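Dimethyl-sulfide monooxygenase (Hyphomicrobium sulfonivorans, PDB 6AK1) oxidises dimethyl sulfide to methanethiol and formaldehyde, using NADH, oxygen and FMN, as the large subunit of a two-component monooxygenase. Local coordinates at residues T249-A254 / L382-D387; T259-Q264 / I275-L280. All coordinates share one frame; numbering follows the deposited sequence.

Contact 1 (T249-A254 / L382-D387)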
loop_
_atom_site.group_PDB
_atom_site.type_symbol
_atom_site.label_atom_id
_atom_site.label_comp_id
_atom_site.label_asym_id
_atom_site.label_seq_id
_atom_site.Cartn_x
_atom_site.Cartn_y
_atom_site.Cartn_z
ATOM N N THR A 249 2.690 -3.367 17.019
ATOM C CA THR A 249 2.420 -4.634 17.683
ATOM C C THR A 249 1.646 -4.486 18.978
ATOM O O THR A 249 1.276 -5.500 19.573
ATOM C CB THR A 249 3.730 -5.400 17.942
ATOM O OG1 THR A 249 4.652 -4.588 18.683
ATOM C CG2 THR A 249 4.376 -5.802 16.626
ATOM N N SER A 250 1.391 -3.264 19.437
ATOM C CA SER A 250 0.557 -3.098 20.619
ATOM C C SER A 250 -0.113 -1.734 20.559
ATOM O O SER A 250 0.374 -0.813 19.898
ATOM C CB SER A 250 1.367 -3.247 21.916
ATOM O OG SER A 250 2.198 -2.118 22.128
ATOM N N VAL A 251 -1.243 -1.623 21.266
ATOM C CA VAL A 251 -1.950 -0.346 21.355
ATOM C C VAL A 251 -1.044 0.713 21.961
ATOM O O VAL A 251 -1.028 1.872 21.519
ATOM C CB VAL A 251 -3.252 -0.509 22.166
ATOM C CG1 VAL A 251 -3.914 0.851 22.399
ATOM C CG2 VAL A 251 -4.211 -1.456 21.452
ATOM N N GLU A 252 -0.269 0.325 22.982
ATOM C CA GLU A 252 0.633 1.260 23.650
ATOM C C GLU A 252 1.655 1.822 22.672
ATOM O O GLU A 252 1.815 3.043 22.556
ATOM C CB GLU A 252 1.329 0.567 24.827
ATOM C CG GLU A 252 0.443 0.370 26.060
ATOM C CD GLU A 252 -0.584 -0.747 25.901
ATOM O OE1 GLU A 252 -0.353 -1.675 25.083
ATOM O OE2 GLU A 252 -1.630 -0.694 26.595
ATOM N N GLN A 253 2.354 0.943 21.949
ATOM C CA GLN A 253 3.301 1.404 20.938
ATOM C C GLN A 253 2.619 2.238 19.853
ATOM O O GLN A 253 3.232 3.165 19.308
ATOM C CB GLN A 253 4.011 0.206 20.312
ATOM C CG GLN A 253 5.017 0.577 19.246
ATOM C CD GLN A 253 5.444 -0.620 18.418
ATOM O OE1 GLN A 253 4.632 -1.237 17.732
ATOM N NE2 GLN A 253 6.719 -0.963 18.495
ATOM N N ALA A 254 1.357 1.936 19.534
ATOM C CA ALA A 254 0.676 2.692 18.487
ATOM C C ALA A 254 0.425 4.130 18.907
ATOM O O ALA A 254 0.479 5.035 18.064
ATOM C CB ALA A 254 -0.644 2.018 18.103
ATOM N N LEU A 382 -10.823 -3.351 17.781
ATOM C CA LEU A 382 -10.691 -2.445 16.641
ATOM C C LEU A 382 -10.912 -0.996 17.063
ATOM O O LEU A 382 -10.197 -0.090 16.610
ATOM C CB LEU A 382 -11.678 -2.826 15.529
ATOM C CG LEU A 382 -11.528 -4.173 14.819
ATOM C CD1 LEU A 382 -12.576 -4.305 13.704
ATOM C CD2 LEU A 382 -10.129 -4.324 14.249
ATOM N N GLU A 383 -11.908 -0.757 17.924
ATOM C CA GLU A 383 -12.133 0.587 18.452
ATOM C C GLU A 383 -11.006 1.031 19.372
ATOM O O GLU A 383 -10.729 2.231 19.469
ATOM C CB GLU A 383 -13.464 0.653 19.197
ATOM C CG GLU A 383 -14.660 0.529 18.273
ATOM C CD GLU A 383 -15.938 1.017 18.931
ATOM O OE1 GLU A 383 -16.276 2.207 18.760
ATOM O OE2 GLU A 383 -16.595 0.212 19.633
ATOM N N ARG A 384 -10.355 0.092 20.025
ATOM C CA ARG A 384 -9.250 0.409 20.887
ATOM C C ARG A 384 -8.041 0.871 20.065
ATOM O O ARG A 384 -7.439 1.837 20.411
ATOM C CB ARG A 384 -8.883 -0.759 21.788
ATOM C CG ARG A 384 -8.687 -0.439 23.234
ATOM C CD ARG A 384 -7.987 -1.563 23.956
ATOM N NE ARG A 384 -6.827 -1.101 24.677
ATOM C CZ ARG A 384 -5.752 -1.818 24.931
ATOM N NH1 ARG A 384 -5.661 -3.056 24.517
ATOM N NH2 ARG A 384 -4.770 -1.287 25.591
ATOM N N TRP A 385 -7.707 0.169 18.984
ATOM C CA TRP A 385 -6.611 0.584 18.110
ATOM C C TRP A 385 -6.883 1.950 17.494
ATOM O O TRP A 385 -5.964 2.751 17.318
ATOM C CB TRP A 385 -6.388 -0.431 16.991
ATOM C CG TRP A 385 -5.797 -1.762 17.366
ATOM C CD1 TRP A 385 -6.463 -2.946 17.453
ATOM C CD2 TRP A 385 -4.416 -2.058 17.623
ATOM N NE1 TRP A 385 -5.594 -3.957 17.764
ATOM C CE2 TRP A 385 -4.332 -3.437 17.893
ATOM C CE3 TRP A 385 -3.249 -1.285 17.681
ATOM C CZ2 TRP A 385 -3.127 -4.068 18.202
ATOM C CZ3 TRP A 385 -2.053 -1.911 17.977
ATOM C CH2 TRP A 385 -1.999 -3.294 18.229
ATOM N N VAL A 386 -8.134 2.230 17.140
ATOM C CA VAL A 386 -8.435 3.487 16.467
ATOM C C VAL A 386 -8.453 4.635 17.464
ATOM O O VAL A 386 -7.749 5.634 17.290
ATOM C CB VAL A 386 -9.763 3.384 15.693
ATOM C CG1 VAL A 386 -10.201 4.761 15.224
ATOM C CG2 VAL A 386 -9.607 2.454 14.488
ATOM N N ASP A 387 -9.229 4.496 18.537
ATOM C CA ASP A 387 -9.418 5.600 19.472
ATOM C C ASP A 387 -8.243 5.720 20.437
ATOM O O ASP A 387 -7.683 6.804 20.611
ATOM C CB ASP A 387 -10.741 5.416 20.220
ATOM C CG ASP A 387 -11.939 5.388 19.271
ATOM O OD1 ASP A 387 -11.915 6.146 18.277
ATOM O OD2 ASP A 387 -12.890 4.607 19.504
#
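Val251 is wedged between two flat groups of the helix opposite, the indole of Trp385 and the guanidinium of Arg384. With CG1 anti to the backbone N (chi1 173°), its CG2 methyl is left to sit over the face of the indole as a CH-pi contact, 3.9 Å from the centroid of the six-membered ring and 11° off the normal. The same methyl lies over one face of the guanidinium, with CG2 3.7 Å from Arg384 NH1. The inner half is close-packed: the benzo end of Trp385 abuts the Ser250 backbone, CZ3 lying 3.2 Å from Ser250 C, while Ala254 CB borders the ring edge. Replacing the indole with an alanine is likely to take away the surface under Val251 CG2 and leave a gap beside Ser250 and Ala254. On the looser solvent side Arg384 NH2 meets Glu252 OE2 at 3.3 Å in a salt bridge whose hydrogen bond is weak, the two planes turned 53° apart; Arg384 NE pairs with Glu388 within its own helix. Ser250 N-caps helix 251-267, its OG accepting from Gln253 N. The contact thus joins that helix's first turn to helix 375-388, with Trp385 also resting on Phe394 of strand 393-397 and Met279 of strand 276-284.

Contact 2 (T259-Q264 / I275-L280)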
loop_
_atom_site.group_PDB
_atom_site.type_symbol
_atom_site.label_atom_id
_atom_site.label_comp_id
_atom_site.label_asym_id
_atom_site.label_seq_id
_atom_site.Cartn_x
_atom_site.Cartn_y
_atom_site.Cartn_z
ATOM N N THR A 259 1.139 9.515 17.225
ATOM C CA THR A 259 1.440 10.860 17.706
ATOM C C THR A 259 2.686 11.417 17.021
ATOM O O THR A 259 2.700 12.578 16.595
ATOM C CB THR A 259 1.621 10.844 19.231
ATOM O OG1 THR A 259 0.398 10.431 19.857
ATOM C CG2 THR A 259 2.020 12.219 19.752
ATOM N N ASP A 260 3.738 10.593 16.891
ATOM C CA ASP A 260 4.955 11.032 16.199
ATOM C C ASP A 260 4.694 11.365 14.732
ATOM O O ASP A 260 5.181 12.385 14.225
ATOM C CB ASP A 260 6.051 9.970 16.310
ATOM C CG ASP A 260 6.701 9.940 17.696
ATOM O OD1 ASP A 260 6.459 10.885 18.487
ATOM O OD2 ASP A 260 7.465 8.986 17.990
ATOM N N ILE A 261 3.942 10.510 14.027
ATOM C CA ILE A 261 3.674 10.755 12.608
ATOM C C ILE A 261 2.941 12.078 12.428
ATOM O O ILE A 261 3.278 12.873 11.541
ATOM C CB ILE A 261 2.889 9.577 11.989
ATOM C CG1 ILE A 261 3.828 8.406 11.694
ATOM C CG2 ILE A 261 2.118 10.013 10.742
ATOM C CD1 ILE A 261 3.108 7.075 11.526
ATOM N N ARG A 262 1.945 12.347 13.283
ATOM C CA ARG A 262 1.187 13.590 13.143
ATOM C C ARG A 262 2.001 14.809 13.591
ATOM O O ARG A 262 1.762 15.917 13.095
ATOM C CB ARG A 262 -0.137 13.488 13.908
ATOM C CG ARG A 262 -1.033 12.328 13.435
ATOM C CD ARG A 262 -2.474 12.404 13.967
ATOM N NE ARG A 262 -3.141 11.106 13.900
ATOM C CZ ARG A 262 -3.729 10.608 12.814
ATOM N NH1 ARG A 262 -3.740 11.296 11.674
ATOM N NH2 ARG A 262 -4.292 9.408 12.862
ATOM N N ASN A 263 2.970 14.631 14.501
ATOM C CA ASN A 263 3.929 15.701 14.772
ATOM C C ASN A 263 4.766 15.997 13.530
ATOM O O ASN A 263 4.969 17.159 13.157
ATOM C CB ASN A 263 4.841 15.326 15.949
ATOM C CG ASN A 263 4.094 15.232 17.279
ATOM O OD1 ASN A 263 3.002 15.779 17.440
ATOM N ND2 ASN A 263 4.693 14.534 18.239
ATOM N N GLN A 264 5.253 14.943 12.872
ATOM C CA GLN A 264 6.045 15.111 11.659
ATOM C C GLN A 264 5.222 15.725 10.526
ATOM O O GLN A 264 5.760 16.489 9.714
ATOM C CB GLN A 264 6.650 13.759 11.251
ATOM C CG GLN A 264 7.885 13.362 12.088
ATOM C CD GLN A 264 8.030 11.852 12.344
ATOM O OE1 GLN A 264 7.483 11.022 11.619
ATOM N NE2 GLN A 264 8.769 11.500 13.399
ATOM N N ILE A 275 -2.823 13.051 7.094
ATOM C CA ILE A 275 -2.362 11.699 6.815
ATOM C C ILE A 275 -3.320 10.742 7.498
ATOM O O ILE A 275 -3.586 10.879 8.698
ATOM C CB ILE A 275 -0.927 11.477 7.322
ATOM C CG1 ILE A 275 -0.002 12.592 6.826
ATOM C CG2 ILE A 275 -0.415 10.093 6.922
ATOM C CD1 ILE A 275 1.449 12.447 7.311
ATOM N N LYS A 276 -3.838 9.782 6.747
ATOM C CA LYS A 276 -4.651 8.722 7.314
ATOM C C LYS A 276 -3.737 7.535 7.570
ATOM O O LYS A 276 -2.967 7.148 6.689
ATOM C CB LYS A 276 -5.796 8.353 6.377
ATOM C CG LYS A 276 -6.564 9.554 5.876
ATOM C CD LYS A 276 -7.161 10.335 7.034
ATOM C CE LYS A 276 -7.626 11.711 6.567
ATOM N NZ LYS A 276 -8.306 12.480 7.650
ATOM N N ILE A 277 -3.790 6.988 8.784
ATOM C CA ILE A 277 -2.822 5.995 9.235
ATOM C C ILE A 277 -3.507 4.630 9.293
ATOM O O ILE A 277 -4.515 4.452 9.986
ATOM C CB ILE A 277 -2.214 6.383 10.593
ATOM C CG1 ILE A 277 -1.525 7.752 10.486
ATOM C CG2 ILE A 277 -1.239 5.325 11.052
ATOM C CD1 ILE A 277 -0.907 8.257 11.778
ATOM N N PHE A 278 -2.960 3.670 8.563
ATOM C CA PHE A 278 -3.517 2.333 8.476
ATOM C C PHE A 278 -2.500 1.363 9.046
ATOM O O PHE A 278 -1.315 1.434 8.702
ATOM C CB PHE A 278 -3.845 1.955 7.025
ATOM C CG PHE A 278 -4.651 2.984 6.300
ATOM C CD1 PHE A 278 -5.759 3.558 6.901
ATOM C CD2 PHE A 278 -4.294 3.391 5.016
ATOM C CE1 PHE A 278 -6.515 4.526 6.228
ATOM C CE2 PHE A 278 -5.045 4.348 4.331
ATOM C CZ PHE A 278 -6.156 4.922 4.943
ATOM N N MET A 279 -2.950 0.460 9.902
ATOM C CA MET A 279 -2.052 -0.503 10.508
ATOM C C MET A 279 -2.348 -1.890 9.966
ATOM O O MET A 279 -3.485 -2.217 9.637
ATOM C CB MET A 279 -2.171 -0.503 12.038
ATOM C CG MET A 279 -3.568 -0.837 12.552
ATOM S SD MET A 279 -3.658 -1.031 14.346
ATOM C CE MET A 279 -3.052 -2.713 14.544
ATOM N N LEU A 280 -1.311 -2.700 9.873
ATOM C CA LEU A 280 -1.472 -4.092 9.495
ATOM C C LEU A 280 -2.171 -4.854 10.620
ATOM O O LEU A 280 -1.839 -4.686 11.798
ATOM C CB LEU A 280 -0.108 -4.706 9.176
ATOM C CG LEU A 280 -0.036 -6.229 9.021
ATOM C CD1 LEU A 280 -0.812 -6.623 7.792
ATOM C CD2 LEU A 280 1.399 -6.687 8.902
#
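The guanidinium of Arg262 has the CD1 methyl of Ile277 over the centre of one face, 3.7 Å from NH2, and the carbonyl oxygen of Ile275 at its edge, near its plane. That edge contact is a weak hydrogen bond, Arg262 NH1 to Ile275 O at 3.0 Å, bent to 132° at the hydrogen. The arginine chain runs extended from CG to NE and meets Ile277 from the opposite direction, which carries the flat group past the helix surface to the start of the strand. Beside it the ends of Ile261 and Ile277 meet tip to tip, CG2 of Ile261 lying 3.6 Å from CD1 of Ile277. Ile275 CD1 adds a more distant apolar contact, 4.3 Å from Ile261 CG2. Met244 and Ile246 of the neighbouring strand 243-246 also touch Ile261, completing the helix-to-sheet layer of a beta-alpha-beta unit in the TIM barrel. One methyl, Ile277 CD1, therefore serves both an apolar neighbour and a cation. The charge itself is met mainly beyond the two segments: Arg262 NH2 bonds Gly390 O and forms a salt bridge with Asp392, which also accepts from Ile277 N, so that this carboxylate probably balances much of the arginine's positive charge.

In the fold
Read from the N terminus, the chain leaves strand 243-246 and enters helix 251-267, whose first turn belongs to contact 1 and whose later turns belong to contact 2. A short connection then leads into strand 276-284, and contact 2 closes the helix-to-strand half of this beta-alpha-beta unit, only ten residues lying between its segments. Contact 1 closes much later, when helix 375-388 returns after 127 intervening residues, so the smaller loop nests within the larger and the two do not cross. Their centres are about 12 Å apart, and Trp385 CE3 packs 3.4 Å from Met279 SD. One helix of the TIM barrel is thereby tied both to its following strand and to a sequence-distant helix.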